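Local structure of pentafunctional AROM polypeptide (Schizosaccharomyces pombe, 5SWV) at residues 288-298 with 312-320; 297-305 with 336-347. The protein carries five enzyme activities of the shikimate pathway on one chain, the part in this structure covering 3-dehydroquinate dehydratase and shikimate dehydrogenase. All coordinates share one frame; numbering follows the deposited sequence.

Interaction 1: residues 288-298 with 312-320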
loop_
_atom_site.group_PDB
_atom_site.type_symbol
_atom_site.label_atom_id
_atom_site.label_comp_id
_atom_site.label_asym_id
_atom_site.label_seq_id
_atom_site.Cartn_x
_atom_site.Cartn_y
_atom_site.Cartn_z
ATOM N N THR A 288 -31.524 -3.387 2.100
ATOM C CA THR A 288 -32.484 -4.477 2.273
ATOM C C THR A 288 -33.046 -4.546 3.683
ATOM O O THR A 288 -32.401 -4.119 4.639
ATOM C CB THR A 288 -31.888 -5.846 1.934
ATOM O OG1 THR A 288 -30.811 -6.131 2.836
ATOM C CG2 THR A 288 -31.411 -5.886 0.488
ATOM N N ASP A 289 -34.251 -5.114 3.778
ATOM C CA ASP A 289 -35.004 -5.221 5.031
ATOM C C ASP A 289 -34.509 -6.361 5.908
ATOM O O ASP A 289 -34.524 -6.257 7.140
ATOM C CB ASP A 289 -36.508 -5.390 4.739
ATOM C CG ASP A 289 -37.166 -4.100 4.254
ATOM O OD1 ASP A 289 -36.670 -2.993 4.560
ATOM O OD2 ASP A 289 -38.197 -4.194 3.569
ATOM N N THR A 290 -34.107 -7.449 5.263
ATOM C CA THR A 290 -33.413 -8.541 5.921
ATOM C C THR A 290 -32.016 -8.667 5.335
ATOM O O THR A 290 -31.729 -8.171 4.247
ATOM C CB THR A 290 -34.160 -9.904 5.797
ATOM O OG1 THR A 290 -33.982 -10.466 4.487
ATOM C CG2 THR A 290 -35.650 -9.749 6.086
ATOM N N VAL A 291 -31.154 -9.347 6.077
ATOM C CA VAL A 291 -29.828 -9.719 5.597
ATOM C C VAL A 291 -29.868 -10.821 4.530
ATOM O O VAL A 291 -28.938 -10.954 3.741
ATOM C CB VAL A 291 -28.931 -10.174 6.775
ATOM C CG1 VAL A 291 -29.322 -11.566 7.275
ATOM C CG2 VAL A 291 -27.459 -10.115 6.387
ATOM N N ASP A 292 -30.932 -11.618 4.514
ATOM C CA ASP A 292 -30.975 -12.807 3.654
ATOM C C ASP A 292 -31.179 -12.478 2.199
ATOM O O ASP A 292 -30.835 -13.279 1.333
ATOM C CB ASP A 292 -32.051 -13.765 4.131
ATOM C CG ASP A 292 -31.744 -14.294 5.494
ATOM O OD1 ASP A 292 -30.853 -15.175 5.569
ATOM O OD2 ASP A 292 -32.337 -13.778 6.477
ATOM N N GLU A 293 -31.715 -11.286 1.953
ATOM C CA GLU A 293 -31.920 -10.773 0.614
ATOM C C GLU A 293 -30.618 -10.427 -0.122
ATOM O O GLU A 293 -30.649 -10.264 -1.340
ATOM C CB GLU A 293 -32.850 -9.549 0.656
ATOM C CG GLU A 293 -34.286 -9.868 1.078
ATOM C CD GLU A 293 -35.084 -8.623 1.457
ATOM O OE1 GLU A 293 -35.815 -8.096 0.603
ATOM O OE2 GLU A 293 -34.985 -8.160 2.610
ATOM N N VAL A 294 -29.486 -10.331 0.584
ATOM C CA VAL A 294 -28.199 -10.033 -0.068
ATOM C C VAL A 294 -27.539 -11.270 -0.690
ATOM O O VAL A 294 -26.579 -11.142 -1.440
ATOM C CB VAL A 294 -27.177 -9.327 0.874
ATOM C CG1 VAL A 294 -27.840 -8.224 1.705
ATOM C CG2 VAL A 294 -26.436 -10.324 1.769
ATOM N N GLN A 295 -28.040 -12.460 -0.371
ATOM C CA GLN A 295 -27.434 -13.702 -0.851
ATOM C C GLN A 295 -27.440 -13.858 -2.379
ATOM O O GLN A 295 -26.495 -14.420 -2.941
ATOM C CB GLN A 295 -28.118 -14.907 -0.208
ATOM C CG GLN A 295 -27.333 -16.195 -0.371
ATOM C CD GLN A 295 -27.916 -17.344 0.425
ATOM O OE1 GLN A 295 -29.107 -17.355 0.773
ATOM N NE2 GLN A 295 -27.078 -18.330 0.714
ATOM N N LYS A 296 -28.498 -13.379 -3.036
ATOM C CA LYS A 296 -28.608 -13.451 -4.506
ATOM C C LYS A 296 -27.674 -12.456 -5.229
ATOM O O LYS A 296 -27.344 -12.644 -6.411
ATOM C CB LYS A 296 -30.065 -13.248 -4.951
ATOM C CG LYS A 296 -30.548 -11.811 -4.871
ATOM C CD LYS A 296 -32.018 -11.720 -4.479
ATOM C CE LYS A 296 -32.463 -10.262 -4.321
ATOM N NZ LYS A 296 -33.365 -10.065 -3.151
ATOM N N VAL A 297 -27.275 -11.403 -4.514
ATOM C CA VAL A 297 -26.283 -10.433 -4.987
ATOM C C VAL A 297 -24.889 -11.043 -4.940
ATOM O O VAL A 297 -24.093 -10.876 -5.872
ATOM C CB VAL A 297 -26.289 -9.147 -4.127
ATOM C CG1 VAL A 297 -25.218 -8.164 -4.591
ATOM C CG2 VAL A 297 -27.670 -8.502 -4.155
ATOM N N LEU A 298 -24.608 -11.744 -3.842
ATOM C CA LEU A 298 -23.326 -12.410 -3.631
ATOM C C LEU A 298 -23.054 -13.486 -4.675
ATOM O O LEU A 298 -21.895 -13.801 -4.929
ATOM C CB LEU A 298 -23.261 -13.044 -2.241
ATOM C CG LEU A 298 -23.446 -12.180 -0.986
ATOM C CD1 LEU A 298 -23.313 -13.056 0.250
ATOM C CD2 LEU A 298 -22.480 -11.013 -0.907
ATOM N N TYR A 312 -25.911 -5.174 9.742
ATOM C CA TYR A 312 -25.618 -6.477 9.150
ATOM C C TYR A 312 -24.166 -6.968 9.271
ATOM O O TYR A 312 -23.847 -8.050 8.764
ATOM C CB TYR A 312 -26.029 -6.448 7.681
ATOM C CG TYR A 312 -27.511 -6.253 7.398
ATOM C CD1 TYR A 312 -28.513 -6.731 8.269
ATOM C CD2 TYR A 312 -27.923 -5.626 6.220
ATOM C CE1 TYR A 312 -29.869 -6.550 7.983
ATOM C CE2 TYR A 312 -29.272 -5.449 5.924
ATOM C CZ TYR A 312 -30.240 -5.918 6.804
ATOM O OH TYR A 312 -31.567 -5.763 6.483
ATOM N N LYS A 313 -23.299 -6.224 9.968
ATOM C CA LYS A 313 -21.883 -6.616 10.084
ATOM C C LYS A 313 -21.660 -7.964 10.789
ATOM O O LYS A 313 -20.688 -8.665 10.489
ATOM C CB LYS A 313 -21.069 -5.518 10.752
ATOM C CG LYS A 313 -20.999 -4.268 9.898
ATOM C CD LYS A 313 -20.754 -2.999 10.690
ATOM C CE LYS A 313 -19.282 -2.745 10.899
ATOM N NZ LYS A 313 -19.031 -1.280 10.852
ATOM N N LEU A 314 -22.559 -8.332 11.704
ATOM C CA LEU A 314 -22.466 -9.623 12.385
ATOM C C LEU A 314 -23.279 -10.715 11.693
ATOM O O LEU A 314 -22.802 -11.839 11.533
ATOM C CB LEU A 314 -22.883 -9.498 13.860
ATOM C CG LEU A 314 -21.939 -8.685 14.766
ATOM C CD1 LEU A 314 -22.292 -7.197 14.785
ATOM C CD2 LEU A 314 -21.964 -9.226 16.176
ATOM N N SER A 315 -24.497 -10.380 11.279
ATOM C CA SER A 315 -25.408 -11.372 10.703
ATOM C C SER A 315 -25.001 -11.843 9.314
ATOM O O SER A 315 -25.469 -12.876 8.865
ATOM C CB SER A 315 -26.840 -10.845 10.671
ATOM O OG SER A 315 -26.909 -9.657 9.924
ATOM N N VAL A 316 -24.133 -11.099 8.645
ATOM C CA VAL A 316 -23.661 -11.478 7.320
ATOM C C VAL A 316 -22.618 -12.591 7.379
ATOM O O VAL A 316 -22.453 -13.329 6.413
ATOM C CB VAL A 316 -23.102 -10.248 6.550
ATOM C CG1 VAL A 316 -21.672 -9.908 6.964
ATOM C CG2 VAL A 316 -23.192 -10.465 5.053
ATOM N N MET A 317 -21.919 -12.699 8.505
ATOM C CA MET A 317 -20.821 -13.671 8.674
ATOM C C MET A 317 -21.230 -15.123 8.425
ATOM O O MET A 317 -20.413 -15.930 7.999
ATOM C CB MET A 317 -20.201 -13.533 10.066
ATOM C CG MET A 317 -19.457 -12.225 10.229
ATOM S SD MET A 317 -18.981 -11.846 11.916
ATOM C CE MET A 317 -17.656 -13.036 12.136
ATOM N N LYS A 318 -22.486 -15.431 8.734
ATOM C CA LYS A 318 -23.222 -16.589 8.206
ATOM C C LYS A 318 -22.750 -17.088 6.820
ATOM O O LYS A 318 -22.433 -18.272 6.656
ATOM C CB LYS A 318 -24.705 -16.203 8.092
ATOM C CG LYS A 318 -25.698 -17.292 8.450
ATOM C CD LYS A 318 -27.099 -17.033 7.860
ATOM C CE LYS A 318 -27.696 -15.666 8.202
ATOM N NZ LYS A 318 -27.661 -15.349 9.667
ATOM N N PHE A 319 -22.692 -16.173 5.847
ATOM C CA PHE A 319 -22.447 -16.514 4.450
ATOM C C PHE A 319 -20.990 -16.592 4.044
ATOM O O PHE A 319 -20.698 -16.851 2.868
ATOM C CB PHE A 319 -23.095 -15.478 3.522
ATOM C CG PHE A 319 -24.567 -15.327 3.706
ATOM C CD1 PHE A 319 -25.424 -16.377 3.404
ATOM C CD2 PHE A 319 -25.107 -14.128 4.155
ATOM C CE1 PHE A 319 -26.794 -16.239 3.562
ATOM C CE2 PHE A 319 -26.475 -13.982 4.318
ATOM C CZ PHE A 319 -27.321 -15.038 4.022
ATOM N N MET A 320 -20.075 -16.325 4.966
ATOM C CA MET A 320 -18.655 -16.348 4.656
ATOM C C MET A 320 -18.118 -17.748 4.863
ATOM O O MET A 320 -18.502 -18.438 5.806
ATOM C CB MET A 320 -17.889 -15.385 5.562
ATOM C CG MET A 320 -18.310 -13.920 5.506
ATOM S SD MET A 320 -18.148 -13.127 3.882
ATOM C CE MET A 320 -19.825 -13.343 3.294
#
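Tyr312 lays one face of its ring against Val291, whose CB is 4.1 Å from the ring centroid in a CH-pi contact, while Thr288 O meets the ring's edge in plane. Phe319 takes Asp292 OD1 at its edge and has the CD of its chain neighbour Lys318 over one face. Both rings belong to the substrate-binding domain of shikimate dehydrogenase, an alpha/beta unit, and join the loop 312-320 to helix 295-298 and the residues leading into it. Tyrosine suits its place by being apolar along the ring and polar at the end: its OH donates to Thr288 O over 2.6 Å, from above the carbonyl plane. The loop it holds is braced from within, as Glu293 OE2 accepts from both N and OG1 of Thr290. Asp289 forms a salt bridge with Lys259. Val291 CG2, anti to the backbone N, rests against Ser315 OG and Val316. Further along, Leu298 CD1 packs on Phe319 CB at 4.1 Å, and Val294, also resting on Phe257 of the sheet, touches CE2 of the same ring. Gln295 reaches out extended, its amide plane 48° from that of Phe319, with CD 3.5 Å from Phe319 CE1.

Interaction 2: residues 297-305 with 336-347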
loop_
_atom_site.group_PDB
_atom_site.type_symbol
_atom_site.label_atom_id
_atom_site.label_comp_id
_atom_site.label_asym_id
_atom_site.label_seq_id
_atom_site.Cartn_x
_atom_site.Cartn_y
_atom_site.Cartn_z
ATOM N N VAL A 297 -27.275 -11.403 -4.514
ATOM C CA VAL A 297 -26.283 -10.433 -4.987
ATOM C C VAL A 297 -24.889 -11.043 -4.940
ATOM O O VAL A 297 -24.093 -10.876 -5.872
ATOM C CB VAL A 297 -26.289 -9.147 -4.127
ATOM C CG1 VAL A 297 -25.218 -8.164 -4.591
ATOM C CG2 VAL A 297 -27.670 -8.502 -4.155
ATOM N N LEU A 298 -24.608 -11.744 -3.842
ATOM C CA LEU A 298 -23.326 -12.410 -3.631
ATOM C C LEU A 298 -23.054 -13.486 -4.675
ATOM O O LEU A 298 -21.895 -13.801 -4.929
ATOM C CB LEU A 298 -23.261 -13.044 -2.241
ATOM C CG LEU A 298 -23.446 -12.180 -0.986
ATOM C CD1 LEU A 298 -23.313 -13.056 0.250
ATOM C CD2 LEU A 298 -22.480 -11.013 -0.907
ATOM N N ASN A 299 -24.115 -14.050 -5.257
ATOM C CA ASN A 299 -23.996 -15.069 -6.314
ATOM C C ASN A 299 -24.093 -14.557 -7.755
ATOM O O ASN A 299 -24.061 -15.373 -8.678
ATOM C CB ASN A 299 -25.044 -16.177 -6.102
ATOM C CG ASN A 299 -24.780 -17.002 -4.860
ATOM O OD1 ASN A 299 -23.636 -17.189 -4.454
ATOM N ND2 ASN A 299 -25.843 -17.500 -4.248
ATOM N N LEU A 300 -24.191 -13.241 -7.970
ATOM C CA LEU A 300 -24.201 -12.713 -9.338
ATOM C C LEU A 300 -22.904 -13.111 -10.028
ATOM O O LEU A 300 -21.865 -13.125 -9.393
ATOM C CB LEU A 300 -24.354 -11.196 -9.357
ATOM C CG LEU A 300 -25.709 -10.639 -8.913
ATOM C CD1 LEU A 300 -25.595 -9.128 -8.827
ATOM C CD2 LEU A 300 -26.851 -11.036 -9.844
ATOM N N PRO A 301 -22.958 -13.469 -11.318
ATOM C CA PRO A 301 -21.698 -13.897 -11.975
ATOM C C PRO A 301 -20.580 -12.826 -11.951
ATOM O O PRO A 301 -19.402 -13.168 -11.839
ATOM C CB PRO A 301 -22.136 -14.231 -13.415
ATOM C CG PRO A 301 -23.442 -13.514 -13.609
ATOM C CD PRO A 301 -24.101 -13.451 -12.253
ATOM N N ASP A 302 -20.976 -11.554 -11.994
ATOM C CA ASP A 302 -20.047 -10.410 -12.042
ATOM C C ASP A 302 -19.849 -9.657 -10.695
ATOM O O ASP A 302 -19.375 -8.517 -10.683
ATOM C CB ASP A 302 -20.511 -9.441 -13.142
ATOM C CG ASP A 302 -21.975 -8.992 -12.976
ATOM O OD1 ASP A 302 -22.714 -9.572 -12.149
ATOM O OD2 ASP A 302 -22.405 -8.059 -13.697
ATOM N N PHE A 303 -20.209 -10.294 -9.577
ATOM C CA PHE A 303 -20.066 -9.710 -8.239
ATOM C C PHE A 303 -18.592 -9.634 -7.887
ATOM O O PHE A 303 -17.888 -10.642 -7.930
ATOM C CB PHE A 303 -20.808 -10.560 -7.203
ATOM C CG PHE A 303 -20.572 -10.142 -5.772
ATOM C CD1 PHE A 303 -21.233 -9.045 -5.228
ATOM C CD2 PHE A 303 -19.707 -10.875 -4.945
ATOM C CE1 PHE A 303 -21.020 -8.677 -3.898
ATOM C CE2 PHE A 303 -19.492 -10.508 -3.617
ATOM C CZ PHE A 303 -20.146 -9.407 -3.093
ATOM N N GLY A 304 -18.133 -8.430 -7.556
ATOM C CA GLY A 304 -16.712 -8.164 -7.245
ATOM C C GLY A 304 -16.381 -7.973 -5.773
ATOM O O GLY A 304 -15.220 -8.058 -5.395
ATOM N N GLY A 305 -17.402 -7.692 -4.962
ATOM C CA GLY A 305 -17.274 -7.514 -3.525
ATOM C C GLY A 305 -18.386 -6.642 -2.957
ATOM O O GLY A 305 -19.173 -6.086 -3.708
ATOM N N ILE A 336 -16.730 -7.872 2.142
ATOM C CA ILE A 336 -16.895 -9.204 1.583
ATOM C C ILE A 336 -16.100 -9.323 0.285
ATOM O O ILE A 336 -16.328 -8.569 -0.649
ATOM C CB ILE A 336 -18.388 -9.482 1.313
ATOM C CG1 ILE A 336 -19.166 -9.413 2.639
ATOM C CG2 ILE A 336 -18.577 -10.834 0.613
ATOM C CD1 ILE A 336 -20.669 -9.555 2.507
ATOM N N ILE A 337 -15.189 -10.289 0.240
ATOM C CA ILE A 337 -14.283 -10.489 -0.890
ATOM C C ILE A 337 -14.566 -11.842 -1.537
ATOM O O ILE A 337 -14.423 -12.878 -0.895
ATOM C CB ILE A 337 -12.809 -10.490 -0.432
ATOM C CG1 ILE A 337 -12.470 -9.206 0.335
ATOM C CG2 ILE A 337 -11.861 -10.685 -1.614
ATOM C CD1 ILE A 337 -11.357 -9.399 1.334
ATOM N N PRO A 338 -14.961 -11.844 -2.813
ATOM C CA PRO A 338 -15.136 -13.108 -3.531
ATOM C C PRO A 338 -13.817 -13.609 -4.119
ATOM O O PRO A 338 -12.985 -12.811 -4.544
ATOM C CB PRO A 338 -16.121 -12.738 -4.627
ATOM C CG PRO A 338 -15.876 -11.282 -4.886
ATOM C CD PRO A 338 -15.215 -10.684 -3.683
ATOM N N ILE A 339 -13.626 -14.922 -4.099
ATOM C CA ILE A 339 -12.429 -15.578 -4.627
ATOM C C ILE A 339 -12.938 -16.742 -5.473
ATOM O O ILE A 339 -13.627 -17.632 -4.943
ATOM C CB ILE A 339 -11.531 -16.114 -3.475
ATOM C CG1 ILE A 339 -11.076 -14.959 -2.565
ATOM C CG2 ILE A 339 -10.327 -16.893 -4.015
ATOM C CD1 ILE A 339 -10.248 -15.381 -1.365
ATOM N N ARG A 340 -12.649 -16.713 -6.780
ATOM C CA ARG A 340 -12.870 -17.882 -7.659
ATOM C C ARG A 340 -11.582 -18.708 -7.709
ATOM O O ARG A 340 -10.663 -18.391 -8.465
ATOM C CB ARG A 340 -13.324 -17.512 -9.087
ATOM C CG ARG A 340 -14.831 -17.310 -9.277
ATOM C CD ARG A 340 -15.169 -15.832 -9.363
ATOM N NE ARG A 340 -16.525 -15.518 -8.917
ATOM C CZ ARG A 340 -16.963 -14.291 -8.600
ATOM N NH1 ARG A 340 -16.159 -13.227 -8.684
ATOM N NH2 ARG A 340 -18.218 -14.116 -8.187
ATOM N N ILE A 341 -11.534 -19.764 -6.895
ATOM C CA ILE A 341 -10.399 -20.703 -6.864
ATOM C C ILE A 341 -10.385 -21.544 -8.163
ATOM O O ILE A 341 -9.323 -21.932 -8.646
ATOM C CB ILE A 341 -10.427 -21.574 -5.569
ATOM C CG1 ILE A 341 -10.329 -20.668 -4.312
ATOM C CG2 ILE A 341 -9.309 -22.625 -5.581
ATOM C CD1 ILE A 341 -10.473 -21.379 -2.978
ATOM N N GLY A 342 -11.567 -21.808 -8.716
ATOM C CA GLY A 342 -11.707 -22.326 -10.074
ATOM C C GLY A 342 -13.091 -21.961 -10.572
ATOM O O GLY A 342 -13.310 -20.850 -11.064
ATOM N N ASP A 343 -14.020 -22.905 -10.422
ATOM C CA ASP A 343 -15.462 -22.655 -10.592
ATOM C C ASP A 343 -16.204 -22.647 -9.239
ATOM O O ASP A 343 -17.436 -22.585 -9.200
ATOM C CB ASP A 343 -16.079 -23.687 -11.563
ATOM C CG ASP A 343 -16.133 -23.178 -13.003
ATOM O OD1 ASP A 343 -16.809 -22.154 -13.243
ATOM O OD2 ASP A 343 -15.510 -23.802 -13.892
ATOM N N LYS A 344 -15.441 -22.676 -8.144
ATOM C CA LYS A 344 -15.981 -22.616 -6.789
ATOM C C LYS A 344 -15.927 -21.157 -6.350
ATOM O O LYS A 344 -14.903 -20.490 -6.540
ATOM C CB LYS A 344 -15.141 -23.443 -5.805
ATOM C CG LYS A 344 -14.577 -24.771 -6.324
ATOM C CD LYS A 344 -13.165 -25.052 -5.783
ATOM C CE LYS A 344 -12.060 -24.676 -6.776
ATOM N NZ LYS A 344 -12.081 -25.493 -8.028
ATOM N N LEU A 345 -17.017 -20.667 -5.770
ATOM C CA LEU A 345 -17.028 -19.358 -5.128
ATOM C C LEU A 345 -16.681 -19.500 -3.646
ATOM O O LEU A 345 -17.303 -20.279 -2.933
ATOM C CB LEU A 345 -18.404 -18.696 -5.267
ATOM C CG LEU A 345 -18.534 -17.276 -4.693
ATOM C CD1 LEU A 345 -17.532 -16.324 -5.337
ATOM C CD2 LEU A 345 -19.960 -16.767 -4.852
ATOM N N VAL A 346 -15.701 -18.731 -3.189
ATOM C CA VAL A 346 -15.353 -18.641 -1.765
ATOM C C VAL A 346 -15.565 -17.200 -1.341
ATOM O O VAL A 346 -15.081 -16.285 -1.995
ATOM C CB VAL A 346 -13.886 -19.066 -1.536
ATOM C CG1 VAL A 346 -13.372 -18.651 -0.159
ATOM C CG2 VAL A 346 -13.751 -20.569 -1.749
ATOM N N LEU A 347 -16.300 -17.001 -0.259
ATOM C CA LEU A 347 -16.533 -15.658 0.257
ATOM C C LEU A 347 -15.688 -15.424 1.507
ATOM O O LEU A 347 -15.732 -16.209 2.468
ATOM C CB LEU A 347 -18.012 -15.448 0.554
ATOM C CG LEU A 347 -18.932 -15.560 -0.670
ATOM C CD1 LEU A 347 -20.372 -15.831 -0.234
ATOM C CD2 LEU A 347 -18.826 -14.323 -1.568
HETATM O O HOH W 1 -20.725 -14.587 -7.257
#
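The bend of Arg340 at chi2 (104°) carries its guanidinium to the carbonyl of Phe303. There NH1 donates to Phe303 O over 3.2 Å in a nearly straight bond, with the oxygen in the guanidinium plane; NH2 adds a weak second bond to the same oxygen. Pro301 O lies over one guanidinium face. A water at the edge donates to Leu298 O and to Leu300 O, 2.7 and 2.8 Å away, and accepts weakly from Arg340 NH2. A long, many-donor side chain thus links the end of strand 335-340 to the turn after the helix, directly at Phe303 O and, weakly, through the water. With chi1 at 172°, Phe303 turns CG anti to its backbone N and inserts its ring between Gly305 N, 3.6 Å above the centre of one face, and Leu298 CA, 4.0 Å above the other. The strands of both segments belong to the mixed sheet of the substrate-binding domain, where strand 303-308 runs antiparallel to strand 335-340, which is paired in turn with strand 345-350 in a beta hairpin; the short segments 303-305 and 336-340 run at 130° to each other. Glycine suits position 305, with backbone angles that other residues rarely adopt. Pro338, compact and apolar, crosses Phe303 at about a right angle, its CG 3.9 Å from Phe303 CD2. Ile336 CG2 approaches the edge of that ring, and Phe255 of strand 253-257 also touches it. Branched side chains complete the hydrophobic layer between helix and sheet: the two methyls of Leu298 diverge, CD2 against Ile336 CD1 and CD1 to 4.1 Å from Leu347 CD1. Leu345 sets CD2 beside the helix end, 3.5 Å from Leu298 O.

Overall arrangement
From the N terminus, the chain passes through 288-298, then strand 303-308, before segment 312-320 returns to close interaction 1, a loop with 13 residues between its ends. Interaction 2 starts at the end of 288-298, with 297-305, and closes only at 336-347, after 30 intervening residues. The two therefore cross rather than nest; their ranges overlap at Val297 and Leu298, and Leu298 takes part in both. Their centres are 14 Å apart, yet they touch: Val316 and Met320 pack on Ile336, and Phe319 O approaches Leu347 CD1. Together they fix one short helix both to the loop before strand 322-323 and to the hairpin of strands 335-340 and 345-350.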